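Local coordinates for SidF, inhibitor of growth family, member 3 (Legionella pneumophila subsp. pneumophila, PDB 4FYE), which is a phosphoinositide phosphatase of Legionella that probably acts on phosphatidylinositol phosphates by removing a phosphate from the inositol ring, at residues S415-N420 / F625-L630; N446-D451 / C636-A641; T607-L612 / T629-L634. The protein carries 1 engineered substitution. All coordinates share one frame; numbering follows the deposited sequence.

Contact 1: residues S415-N420 / F625-L630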
ATOM      1  N   SER A 415       6.229   2.016 -11.523  1.00 47.84           N
ATOM      2  CA  SER A 415       7.556   1.343 -11.580  1.00 49.59           C
ATOM      3  C   SER A 415       7.479  -0.094 -11.107  1.00 47.27           C
ATOM      4  O   SER A 415       6.589  -0.453 -10.385  1.00 50.00           O
ATOM      5  CB  SER A 415       8.621   2.092 -10.771  1.00 52.00           C
ATOM      6  OG  SER A 415       8.272   2.218  -9.401  1.00 53.27           O
ATOM      7  N   SER A 416       8.417  -0.939 -11.487  1.00 48.98           N
ATOM      8  CA  SER A 416       8.316  -2.290 -11.025  1.00 44.26           C
ATOM      9  C   SER A 416       9.693  -2.846 -10.842  1.00 46.48           C
ATOM     10  O   SER A 416      10.339  -3.239 -11.810  1.00 47.15           O
ATOM     11  CB  SER A 416       7.540  -3.082 -12.026  1.00 48.43           C
ATOM     12  OG  SER A 416       7.390  -4.393 -11.545  1.00 51.80           O
ATOM     13  N   TRP A 417      10.180  -2.858  -9.601  1.00 43.13           N
ATOM     14  CA  TRP A 417      11.528  -3.366  -9.384  1.00 42.04           C
ATOM     15  C   TRP A 417      11.446  -4.340  -8.277  1.00 42.11           C
ATOM     16  O   TRP A 417      11.070  -3.967  -7.139  1.00 38.34           O
ATOM     17  CB  TRP A 417      12.451  -2.273  -8.914  1.00 44.36           C
ATOM     18  CG  TRP A 417      12.951  -1.294  -9.932  1.00 47.05           C
ATOM     19  CD1 TRP A 417      13.882  -1.529 -10.960  1.00 50.58           C
ATOM     20  CD2 TRP A 417      12.663   0.133  -9.987  1.00 43.98           C
ATOM     21  NE1 TRP A 417      14.124  -0.369 -11.657  1.00 50.99           N
ATOM     22  CE2 TRP A 417      13.442   0.666 -11.116  1.00 48.85           C
ATOM     23  CE3 TRP A 417      11.879   0.983  -9.255  1.00 43.45           C
ATOM     24  CZ2 TRP A 417      13.396   1.995 -11.476  1.00 48.35           C
ATOM     25  CZ3 TRP A 417      11.833   2.331  -9.614  1.00 47.53           C
ATOM     26  CH2 TRP A 417      12.557   2.823 -10.708  1.00 49.33           C
ATOM     27  N   GLY A 418      11.897  -5.566  -8.574  1.00 40.55           N
ATOM     28  CA  GLY A 418      11.662  -6.720  -7.716  1.00 36.80           C
ATOM     29  C   GLY A 418      12.440  -6.701  -6.418  1.00 37.34           C
ATOM     30  O   GLY A 418      13.469  -5.981  -6.291  1.00 38.00           O
ATOM     31  N   VAL A 419      12.012  -7.542  -5.467  1.00 34.06           N
ATOM     32  CA  VAL A 419      12.675  -7.565  -4.207  1.00 37.15           C
ATOM     33  C   VAL A 419      13.029  -9.011  -3.729  1.00 41.23           C
ATOM     34  O   VAL A 419      13.812  -9.217  -2.793  1.00 42.57           O
ATOM     35  CB  VAL A 419      11.694  -6.731  -3.334  1.00 39.06           C
ATOM     36  CG1 VAL A 419      10.845  -7.536  -2.475  1.00 32.15           C
ATOM     37  CG2 VAL A 419      12.214  -5.388  -2.848  1.00 36.41           C
ATOM     38  N   ASN A 420      12.440 -10.030  -4.349  1.00 41.22           N
ATOM     39  CA  ASN A 420      12.663 -11.394  -3.853  1.00 39.25           C
ATOM     40  C   ASN A 420      13.964 -11.951  -4.472  1.00 40.63           C
ATOM     41  O   ASN A 420      14.783 -11.229  -5.006  1.00 45.56           O
ATOM     42  CB  ASN A 420      11.474 -12.293  -4.160  1.00 33.68           C
ATOM     43  CG  ASN A 420      11.350 -12.547  -5.660  1.00 38.68           C
ATOM     44  OD1 ASN A 420      10.371 -13.141  -6.145  1.00 38.37           O
ATOM     45  ND2 ASN A 420      12.342 -12.097  -6.406  1.00 31.22           N
ATOM     46  N   PHE A 625      15.654  -2.449  -0.430  1.00 42.48           N
ATOM     47  CA  PHE A 625      14.331  -1.824  -0.978  1.00 37.65           C
ATOM     48  C   PHE A 625      14.501  -0.353  -1.365  1.00 41.45           C
ATOM     49  O   PHE A 625      13.514   0.424  -1.446  1.00 44.65           O
ATOM     50  CB  PHE A 625      13.215  -1.938   0.085  1.00 37.40           C
ATOM     51  CG  PHE A 625      12.654  -3.346   0.282  1.00 34.53           C
ATOM     52  CD1 PHE A 625      11.294  -3.591   0.042  1.00 30.99           C
ATOM     53  CD2 PHE A 625      13.475  -4.419   0.645  1.00 33.05           C
ATOM     54  CE1 PHE A 625      10.730  -4.835   0.248  1.00 31.60           C
ATOM     55  CE2 PHE A 625      12.923  -5.689   0.844  1.00 34.53           C
ATOM     56  CZ  PHE A 625      11.550  -5.910   0.653  1.00 31.88           C
ATOM     57  N   LYS A 626      15.755   0.089  -1.508  1.00 42.46           N
ATOM     58  CA  LYS A 626      16.084   1.529  -1.436  1.00 44.90           C
ATOM     59  C   LYS A 626      15.513   2.354  -2.617  1.00 46.73           C
ATOM     60  O   LYS A 626      15.084   3.512  -2.425  1.00 46.79           O
ATOM     61  CB  LYS A 626      17.587   1.755  -1.388  1.00 49.40           C
ATOM     62  CG  LYS A 626      18.291   1.061  -0.260  1.00 53.65           C
ATOM     63  CD  LYS A 626      19.559   1.831   0.044  1.00 59.44           C
ATOM     64  CE  LYS A 626      20.380   1.096   1.100  1.00 60.03           C
ATOM     65  NZ  LYS A 626      21.662   1.858   1.146  1.00 63.99           N
ATOM     66  N   LEU A 627      15.468   1.759  -3.810  1.00 43.88           N
ATOM     67  CA  LEU A 627      15.185   2.548  -4.995  1.00 45.59           C
ATOM     68  C   LEU A 627      13.687   2.751  -4.997  1.00 45.16           C
ATOM     69  O   LEU A 627      13.226   3.884  -5.166  1.00 46.21           O
ATOM     70  CB  LEU A 627      15.709   1.911  -6.290  1.00 45.95           C
ATOM     71  CG  LEU A 627      15.246   2.534  -7.633  1.00 49.48           C
ATOM     72  CD1 LEU A 627      15.592   4.021  -7.731  1.00 42.89           C
ATOM     73  CD2 LEU A 627      15.858   1.745  -8.803  1.00 47.44           C
ATOM     74  N   GLN A 628      12.957   1.676  -4.698  1.00 42.61           N
ATOM     75  CA  GLN A 628      11.507   1.698  -4.566  1.00 38.29           C
ATOM     76  C   GLN A 628      11.117   2.691  -3.486  1.00 37.23           C
ATOM     77  O   GLN A 628      10.215   3.535  -3.675  1.00 36.97           O
ATOM     78  CB  GLN A 628      11.031   0.273  -4.279  1.00 39.41           C
ATOM     79  CG  GLN A 628      11.474  -0.784  -5.326  1.00 37.31           C
ATOM     80  CD  GLN A 628      12.797  -1.490  -5.002  1.00 37.17           C
ATOM     81  OE1 GLN A 628      13.711  -0.884  -4.523  1.00 41.28           O
ATOM     82  NE2 GLN A 628      12.919  -2.753  -5.350  1.00 35.88           N
ATOM     83  N   THR A 629      11.843   2.661  -2.363  1.00 39.52           N
ATOM     84  CA  THR A 629      11.536   3.589  -1.251  1.00 35.84           C
ATOM     85  C   THR A 629      11.790   5.024  -1.641  1.00 38.64           C
ATOM     86  O   THR A 629      10.980   5.891  -1.312  1.00 40.72           O
ATOM     87  CB  THR A 629      12.380   3.316  -0.006  1.00 35.80           C
ATOM     88  OG1 THR A 629      12.114   1.989   0.423  1.00 37.80           O
ATOM     89  CG2 THR A 629      11.990   4.264   1.150  1.00 32.03           C
ATOM     90  N   LEU A 630      12.865   5.259  -2.412  1.00 41.82           N
ATOM     91  CA  LEU A 630      13.255   6.597  -2.771  1.00 41.60           C
ATOM     92  C   LEU A 630      12.217   7.154  -3.649  1.00 43.97           C
ATOM     93  O   LEU A 630      11.660   8.230  -3.381  1.00 49.06           O
ATOM     94  CB  LEU A 630      14.625   6.622  -3.424  1.00 43.45           C
ATOM     95  CG  LEU A 630      15.638   6.348  -2.309  1.00 43.76           C
ATOM     96  CD1 LEU A 630      17.060   5.923  -2.760  1.00 44.84           C
ATOM     97  CD2 LEU A 630      15.675   7.566  -1.397  1.00 46.17           C
TER
HETATM   98  O   HOH W   1      15.530  -3.908  -4.845  1.00 45.82           O
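Just past the end of strand 402-416, Trp417 and Val419 pack against the first turn of helix 626-637, with Phe625 at its N-cap position. Leu627 sets its CD2 methyl over one face of the indole, 3.6 Å from the centroid of the six-membered ring of Trp417 and 14° off its normal, a CH-pi contact. CG anti to the backbone N (chi1 169°) carries the leucine branch over that face. Val419 repeats the arrangement from the opposite segment, its CG2 sitting 3.4 Å from the centroid of the Phe625 ring, while CG1 reaches the rim at CZ. The strand belongs to a mixed sheet and leads into a buried loop, which Gln628, from the first turn of the helix, reaches with its side-chain amide. The Gln628 chain bends at chi2 and brings NE2 to Trp417 O at 2.8 Å; the N-H...O angle is 156°, and the donor lies well above the carbonyl plane. Gln628 NE2 also donates to a water at 2.9 Å, close to Gly418 O, so both amide protons have an acceptor. Val419 touches Arg652, consistent with the arginine of a CX5R P-loop, so the contact probably lies beside the active site.

Contact 2: residues N446-D451 / C636-A641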
ATOM      1  N   ASN A 446      12.379   8.748 -16.265  1.00 60.34           N
ATOM      2  CA  ASN A 446      12.289  10.027 -17.013  1.00 60.83           C
ATOM      3  C   ASN A 446      11.084  10.879 -16.534  1.00 60.03           C
ATOM      4  O   ASN A 446      11.190  12.091 -16.309  1.00 58.11           O
ATOM      5  CB  ASN A 446      12.136   9.764 -18.496  1.00 59.07           C
ATOM      6  CG  ASN A 446      13.382   9.260 -19.136  1.00 63.11           C
ATOM      7  OD1 ASN A 446      14.508   9.593 -18.718  1.00 66.81           O
ATOM      8  ND2 ASN A 446      13.204   8.458 -20.201  1.00 64.08           N
ATOM      9  N   GLN A 447       9.942  10.238 -16.369  1.00 58.88           N
ATOM     10  CA  GLN A 447       8.749  10.997 -15.968  1.00 60.41           C
ATOM     11  C   GLN A 447       8.978  11.720 -14.663  1.00 59.01           C
ATOM     12  O   GLN A 447       8.754  12.916 -14.569  1.00 61.05           O
ATOM     13  CB  GLN A 447       7.573  10.074 -15.800  1.00 58.39           C
ATOM     14  CG  GLN A 447       7.243   9.319 -17.065  1.00 61.51           C
ATOM     15  CD  GLN A 447       6.086   8.353 -16.885  1.00 58.77           C
ATOM     16  OE1 GLN A 447       6.081   7.507 -15.994  1.00 55.04           O
ATOM     17  NE2 GLN A 447       5.089   8.491 -17.737  1.00 55.01           N
ATOM     18  N   MET A 448       9.474  10.981 -13.676  1.00 58.81           N
ATOM     19  CA  MET A 448       9.601  11.467 -12.307  1.00 57.64           C
ATOM     20  C   MET A 448      10.690  12.491 -12.290  1.00 58.27           C
ATOM     21  O   MET A 448      10.633  13.464 -11.559  1.00 64.94           O
ATOM     22  CB  MET A 448       9.977  10.304 -11.341  1.00 61.14           C
ATOM     23  CG  MET A 448       8.892   9.242 -11.158  1.00 56.91           C
ATOM     24  SD  MET A 448       7.447   9.947 -10.331  1.00 56.41           S
ATOM     25  CE  MET A 448       7.983  10.013  -8.606  1.00 54.10           C
ATOM     26  N   THR A 449      11.714  12.276 -13.087  1.00 57.76           N
ATOM     27  CA  THR A 449      12.710  13.287 -13.132  1.00 60.67           C
ATOM     28  C   THR A 449      12.186  14.569 -13.823  1.00 65.97           C
ATOM     29  O   THR A 449      12.385  15.662 -13.301  1.00 70.48           O
ATOM     30  CB  THR A 449      14.127  12.788 -13.580  1.00 63.72           C
ATOM     31  OG1 THR A 449      14.671  13.713 -14.511  1.00 64.95           O
ATOM     32  CG2 THR A 449      14.146  11.401 -14.210  1.00 60.00           C
ATOM     33  N   ASP A 450      11.483  14.456 -14.951  1.00 67.02           N
ATOM     34  CA  ASP A 450      10.835  15.652 -15.582  1.00 68.80           C
ATOM     35  C   ASP A 450       9.878  16.387 -14.582  1.00 70.30           C
ATOM     36  O   ASP A 450       9.960  17.617 -14.429  1.00 63.86           O
ATOM     37  CB  ASP A 450      10.155  15.294 -16.943  1.00 70.47           C
ATOM     38  CG  ASP A 450      11.205  14.927 -18.098  1.00 81.65           C
ATOM     39  OD1 ASP A 450      12.088  15.764 -18.414  1.00 86.54           O
ATOM     40  OD2 ASP A 450      11.148  13.822 -18.725  1.00 77.75           O
ATOM     41  N   ASP A 451       9.047  15.626 -13.836  1.00 68.50           N
ATOM     42  CA  ASP A 451       8.158  16.222 -12.811  1.00 67.57           C
ATOM     43  C   ASP A 451       8.956  16.961 -11.784  1.00 69.86           C
ATOM     44  O   ASP A 451       8.516  17.984 -11.272  1.00 72.00           O
ATOM     45  CB  ASP A 451       7.355  15.178 -12.039  1.00 66.51           C
ATOM     46  CG  ASP A 451       6.446  14.385 -12.905  1.00 68.82           C
ATOM     47  OD1 ASP A 451       6.452  14.596 -14.134  1.00 78.12           O
ATOM     48  OD2 ASP A 451       5.727  13.539 -12.365  1.00 68.45           O
ATOM     49  N   CYS A 636       5.514  10.969  -2.765  1.00 47.08           N
ATOM     50  CA  CYS A 636       4.899  11.700  -1.640  1.00 47.80           C
ATOM     51  C   CYS A 636       5.369  13.174  -1.628  1.00 48.42           C
ATOM     52  O   CYS A 636       4.617  14.053  -1.285  1.00 49.74           O
ATOM     53  CB  CYS A 636       5.137  10.997  -0.277  1.00 39.99           C
ATOM     54  SG  CYS A 636       4.427   9.372  -0.308  0.52 33.59           S
ATOM     55  N   GLU A 637       6.616  13.466  -1.987  1.00 52.80           N
ATOM     56  CA  GLU A 637       7.030  14.875  -2.013  1.00 54.26           C
ATOM     57  C   GLU A 637       6.339  15.683  -3.103  1.00 55.54           C
ATOM     58  O   GLU A 637       6.063  16.852  -2.891  1.00 52.16           O
ATOM     59  CB  GLU A 637       8.533  15.059  -2.205  1.00 56.65           C
ATOM     60  CG  GLU A 637       9.347  14.969  -0.939  1.00 63.15           C
ATOM     61  CD  GLU A 637       9.018  15.968   0.168  1.00 68.10           C
ATOM     62  OE1 GLU A 637       8.527  17.114  -0.081  1.00 75.86           O
ATOM     63  OE2 GLU A 637       9.306  15.582   1.325  1.00 67.56           O
ATOM     64  N   LEU A 638       6.108  15.086  -4.275  1.00 56.77           N
ATOM     65  CA  LEU A 638       5.386  15.784  -5.356  1.00 55.46           C
ATOM     66  C   LEU A 638       3.917  15.749  -5.090  1.00 54.32           C
ATOM     67  O   LEU A 638       3.133  16.076  -5.952  1.00 53.59           O
ATOM     68  CB  LEU A 638       5.630  15.090  -6.676  1.00 51.47           C
ATOM     69  CG  LEU A 638       7.093  15.236  -7.041  1.00 55.53           C
ATOM     70  CD1 LEU A 638       7.459  14.343  -8.223  1.00 56.55           C
ATOM     71  CD2 LEU A 638       7.359  16.696  -7.342  1.00 57.91           C
ATOM     72  N   ASP A 639       3.554  15.250  -3.916  1.00 51.35           N
ATOM     73  CA  ASP A 639       2.176  15.151  -3.495  1.00 50.08           C
ATOM     74  C   ASP A 639       1.273  14.292  -4.394  1.00 48.25           C
ATOM     75  O   ASP A 639       0.111  14.655  -4.620  1.00 48.96           O
ATOM     76  CB  ASP A 639       1.570  16.560  -3.309  1.00 52.94           C
ATOM     77  CG  ASP A 639       0.244  16.512  -2.558  1.00 57.45           C
ATOM     78  OD1 ASP A 639       0.074  15.740  -1.548  1.00 58.01           O
ATOM     79  OD2 ASP A 639      -0.642  17.241  -2.991  1.00 57.77           O
ATOM     80  N   TYR A 640       1.809  13.192  -4.931  1.00 46.30           N
ATOM     81  CA  TYR A 640       1.010  12.109  -5.555  1.00 44.31           C
ATOM     82  C   TYR A 640       0.426  11.156  -4.499  1.00 45.91           C
ATOM     83  O   TYR A 640       0.809  11.207  -3.331  1.00 43.88           O
ATOM     84  CB  TYR A 640       1.877  11.292  -6.528  1.00 44.30           C
ATOM     85  CG  TYR A 640       2.522  12.134  -7.592  1.00 43.36           C
ATOM     86  CD1 TYR A 640       2.021  13.399  -7.887  1.00 43.88           C
ATOM     87  CD2 TYR A 640       3.611  11.665  -8.331  1.00 44.95           C
ATOM     88  CE1 TYR A 640       2.617  14.218  -8.889  1.00 50.66           C
ATOM     89  CE2 TYR A 640       4.231  12.466  -9.323  1.00 48.16           C
ATOM     90  CZ  TYR A 640       3.717  13.725  -9.624  1.00 48.76           C
ATOM     91  OH  TYR A 640       4.290  14.519 -10.609  1.00 58.37           O
ATOM     92  N   ALA A 641      -0.556  10.352  -4.889  1.00 43.07           N
ATOM     93  CA  ALA A 641      -1.033   9.299  -4.058  1.00 42.11           C
ATOM     94  C   ALA A 641      -0.138   8.040  -4.300  1.00 41.46           C
ATOM     95  O   ALA A 641      -0.188   7.476  -5.387  1.00 47.07           O
ATOM     96  CB  ALA A 641      -2.463   8.997  -4.421  1.00 36.43           C
TER
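Asp451 and Tyr640 meet through a carboxylate and a phenol, joining helix 438-458 to the chain that leaves helix 626-637. Starting at Asp451, CB lies 3.9 Å from Leu638 CD1 and also comes near the phenol oxygen. With chi1 at -61°, CG stands beside the backbone N and anti to the carbonyl carbon, and the carboxylate heads for the tyrosine. Asp451 OD2 accepts a hydrogen bond from Tyr640 OH at 2.5 Å, a very short one whose exact length is uncertain at this resolution. OD2 comes in near the plane of the phenol ring, at its edge, while the carboxylate is turned 85° against that ring. The other oxygen, OD1, forms a salt bridge with Arg413 of strand 402-416. Met448 SD also lies at the ring's edge, 4.2 Å from Tyr640 CE2, and its CE approaches Leu638 CD1 at 4.4 Å. On the tyrosine's own segment, Leu638 CB rests 3.7 Å above one ring face, toward the rim. A Schellman motif ends the helix here: Asp639, with positive phi, is its C-prime residue, and Tyr640 N bonds back to Ser635 O. The chain then turns into strand 641-645. The carboxylate thus divides its work: OD1 pairs with Arg413, while OD2 accepts from the phenol among its partners. The nearby arginine probably favours the ionised carboxylate, which would make it a good acceptor for the phenol.

Contact 3: residues T607-L612 / T629-L634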
ATOM      1  N   THR A 607      18.299  12.472  -6.463  1.00 62.26           N
ATOM      2  CA  THR A 607      19.670  12.136  -6.799  1.00 68.42           C
ATOM      3  C   THR A 607      20.087  10.786  -6.247  1.00 66.29           C
ATOM      4  O   THR A 607      20.926  10.114  -6.809  1.00 69.78           O
ATOM      5  CB  THR A 607      20.631  13.205  -6.305  1.00 68.75           C
ATOM      6  OG1 THR A 607      20.451  13.354  -4.897  1.00 73.79           O
ATOM      7  CG2 THR A 607      20.303  14.492  -6.964  1.00 70.08           C
ATOM      8  N   GLN A 608      19.472  10.369  -5.162  1.00 65.05           N
ATOM      9  CA  GLN A 608      19.845   9.104  -4.577  1.00 64.85           C
ATOM     10  C   GLN A 608      19.259   7.977  -5.360  1.00 58.01           C
ATOM     11  O   GLN A 608      19.874   6.921  -5.445  1.00 57.62           O
ATOM     12  CB  GLN A 608      19.383   9.011  -3.147  1.00 66.07           C
ATOM     13  CG  GLN A 608      19.918  10.123  -2.295  1.00 72.09           C
ATOM     14  CD  GLN A 608      21.380   9.946  -1.999  1.00 82.66           C
ATOM     15  OE1 GLN A 608      21.782   8.883  -1.508  1.00 81.29           O
ATOM     16  NE2 GLN A 608      22.195  10.991  -2.286  1.00 78.71           N
ATOM     17  N   ALA A 609      18.096   8.210  -5.952  1.00 51.94           N
ATOM     18  CA  ALA A 609      17.498   7.216  -6.814  1.00 49.44           C
ATOM     19  C   ALA A 609      18.308   7.063  -8.111  1.00 55.25           C
ATOM     20  O   ALA A 609      18.551   5.943  -8.616  1.00 55.22           O
ATOM     21  CB  ALA A 609      16.065   7.557  -7.066  1.00 44.93           C
ATOM     22  N   GLN A 610      18.822   8.180  -8.591  1.00 55.40           N
ATOM     23  CA  GLN A 610      19.632   8.167  -9.772  1.00 60.09           C
ATOM     24  C   GLN A 610      20.846   7.332  -9.575  1.00 62.06           C
ATOM     25  O   GLN A 610      21.194   6.561 -10.471  1.00 62.04           O
ATOM     26  CB  GLN A 610      20.017   9.591 -10.187  1.00 65.24           C
ATOM     27  CG  GLN A 610      18.807  10.376 -10.653  1.00 65.14           C
ATOM     28  CD  GLN A 610      19.125  11.819 -10.969  1.00 73.07           C
ATOM     29  OE1 GLN A 610      18.597  12.391 -11.939  1.00 69.02           O
ATOM     30  NE2 GLN A 610      19.978  12.426 -10.150  1.00 72.57           N
ATOM     31  N   GLU A 611      21.490   7.448  -8.412  1.00 63.78           N
ATOM     32  CA  GLU A 611      22.713   6.681  -8.191  1.00 61.89           C
ATOM     33  C   GLU A 611      22.410   5.170  -8.322  1.00 63.21           C
ATOM     34  O   GLU A 611      23.136   4.424  -9.004  1.00 61.72           O
ATOM     35  CB  GLU A 611      23.385   7.011  -6.842  1.00 63.09           C
ATOM     36  CG  GLU A 611      24.485   5.990  -6.499  1.00 71.96           C
ATOM     37  CD  GLU A 611      24.924   5.959  -5.035  1.00 82.68           C
ATOM     38  OE1 GLU A 611      25.471   6.992  -4.569  1.00 82.61           O
ATOM     39  OE2 GLU A 611      24.758   4.877  -4.363  1.00 88.96           O
ATOM     40  N   LEU A 612      21.311   4.733  -7.682  1.00 61.96           N
ATOM     41  CA  LEU A 612      20.969   3.315  -7.580  1.00 57.30           C
ATOM     42  C   LEU A 612      20.529   2.792  -8.945  1.00 60.77           C
ATOM     43  O   LEU A 612      20.699   1.603  -9.274  1.00 62.16           O
ATOM     44  CB  LEU A 612      19.856   3.121  -6.565  1.00 54.46           C
ATOM     45  CG  LEU A 612      20.074   2.731  -5.072  1.00 60.12           C
ATOM     46  CD1 LEU A 612      21.486   2.258  -4.649  1.00 55.54           C
ATOM     47  CD2 LEU A 612      19.577   3.814  -4.146  1.00 52.91           C
ATOM     48  N   THR A 629      11.843   2.661  -2.363  1.00 39.52           N
ATOM     49  CA  THR A 629      11.536   3.589  -1.251  1.00 35.84           C
ATOM     50  C   THR A 629      11.790   5.024  -1.641  1.00 38.64           C
ATOM     51  O   THR A 629      10.980   5.891  -1.312  1.00 40.72           O
ATOM     52  CB  THR A 629      12.380   3.316  -0.006  1.00 35.80           C
ATOM     53  OG1 THR A 629      12.114   1.989   0.423  1.00 37.80           O
ATOM     54  CG2 THR A 629      11.990   4.264   1.150  1.00 32.03           C
ATOM     55  N   LEU A 630      12.865   5.259  -2.412  1.00 41.82           N
ATOM     56  CA  LEU A 630      13.255   6.597  -2.771  1.00 41.60           C
ATOM     57  C   LEU A 630      12.217   7.154  -3.649  1.00 43.97           C
ATOM     58  O   LEU A 630      11.660   8.230  -3.381  1.00 49.06           O
ATOM     59  CB  LEU A 630      14.625   6.622  -3.424  1.00 43.45           C
ATOM     60  CG  LEU A 630      15.638   6.348  -2.309  1.00 43.76           C
ATOM     61  CD1 LEU A 630      17.060   5.923  -2.760  1.00 44.84           C
ATOM     62  CD2 LEU A 630      15.675   7.566  -1.397  1.00 46.17           C
ATOM     63  N   MET A 631      11.880   6.401  -4.669  1.00 46.59           N
ATOM     64  CA  MET A 631      10.875   6.874  -5.629  1.00 48.73           C
ATOM     65  C   MET A 631       9.511   7.039  -4.951  1.00 48.47           C
ATOM     66  O   MET A 631       8.786   8.004  -5.233  1.00 50.29           O
ATOM     67  CB  MET A 631      10.818   5.954  -6.845  1.00 48.67           C
ATOM     68  CG  MET A 631      12.137   5.863  -7.579  1.00 49.81           C
ATOM     69  SD  MET A 631      12.480   7.531  -8.167  1.00 64.71           S
ATOM     70  CE  MET A 631      12.016   7.421  -9.870  1.00 62.13           C
ATOM     71  N   ALA A 632       9.175   6.176  -3.980  1.00 48.45           N
ATOM     72  CA  ALA A 632       7.826   6.339  -3.380  1.00 42.99           C
ATOM     73  C   ALA A 632       7.876   7.583  -2.545  1.00 45.16           C
ATOM     74  O   ALA A 632       6.965   8.392  -2.553  1.00 47.89           O
ATOM     75  CB  ALA A 632       7.443   5.160  -2.550  1.00 41.38           C
ATOM     76  N   SER A 633       8.975   7.774  -1.839  1.00 48.62           N
ATOM     77  CA  SER A 633       9.107   8.986  -1.023  1.00 49.37           C
ATOM     78  C   SER A 633       9.034  10.262  -1.887  1.00 54.08           C
ATOM     79  O   SER A 633       8.438  11.286  -1.478  1.00 50.94           O
ATOM     80  CB  SER A 633      10.416   8.905  -0.264  1.00 47.50           C
ATOM     81  OG  SER A 633      10.363   7.700   0.514  1.00 42.81           O
ATOM     82  N   LEU A 634       9.565  10.171  -3.104  1.00 50.15           N
ATOM     83  CA  LEU A 634       9.624  11.321  -3.991  1.00 49.97           C
ATOM     84  C   LEU A 634       8.237  11.684  -4.473  1.00 48.60           C
ATOM     85  O   LEU A 634       7.902  12.888  -4.676  1.00 49.76           O
ATOM     86  CB  LEU A 634      10.416  10.961  -5.216  1.00 51.64           C
ATOM     87  CG  LEU A 634      11.323  11.965  -5.905  1.00 55.78           C
ATOM     88  CD1 LEU A 634      11.447  11.477  -7.337  1.00 55.51           C
ATOM     89  CD2 LEU A 634      10.859  13.406  -5.817  1.00 53.47           C
TER
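Helices 607-612 and 629-634 run nearly antiparallel, their axes at 152° and 9.2 Å apart at closest approach, with Ala609 and Leu630 facing each other at the nearest CA pair. Ala609 offers a single methyl, and two side chains close on it: Leu630 CB at 4.0 Å and Met631 SD at 3.8 Å from Ala609 CB. The Met631 chain bends at chi2 and chi3 and presents its sulfur, not its terminal methyl, to Ala609. The CD1 branch of Leu630 spreads along the facing helix, lying 3.6 Å from Leu612 CD2 and 3.9 Å from Gln608 CB, and the two leucines cross at about a right angle. Gln608 contributes only this aliphatic root; its amide turns off from the interface. The pair is the antiparallel hairpin formed by helices 590-614 and 626-637, consecutive in the chain and joined by an eleven-residue connection. Another face of helix 626-637 meets helix 652-668, where Thr629 touches Leu656 and Ile660. Within the helix, Thr629 O is gripped twice, by Ser633 N at 2.8 Å and by Ser633 OG at 2.6 Å, which approach from opposite faces of its carbonyl plane. Met631 and Leu634 also touch Met448 of helix 438-458.

All three contacts use helix 626-637, in order along it: contact 1 at its start, contact 3 along its middle and contact 2 at its end. Centres of contacts 1 and 3 are about 9 Å apart, those of 2 and 3 about 11 Å, and those of 1 and 2 about 16 Å. Contact 3 touches both others, through Leu627 on Ala609 and Met448 on Met631. Strand 402-416 and helix 438-458 follow each other in the chain, whereas helix 590-614 comes just before the shared helix. Strand 641-645 then joins the same sheet as strand 402-416. The strand-loop-helix unit 641-668 probably corresponds to the P-loop unit of CX5R phosphatases, beside which the helix is fixed.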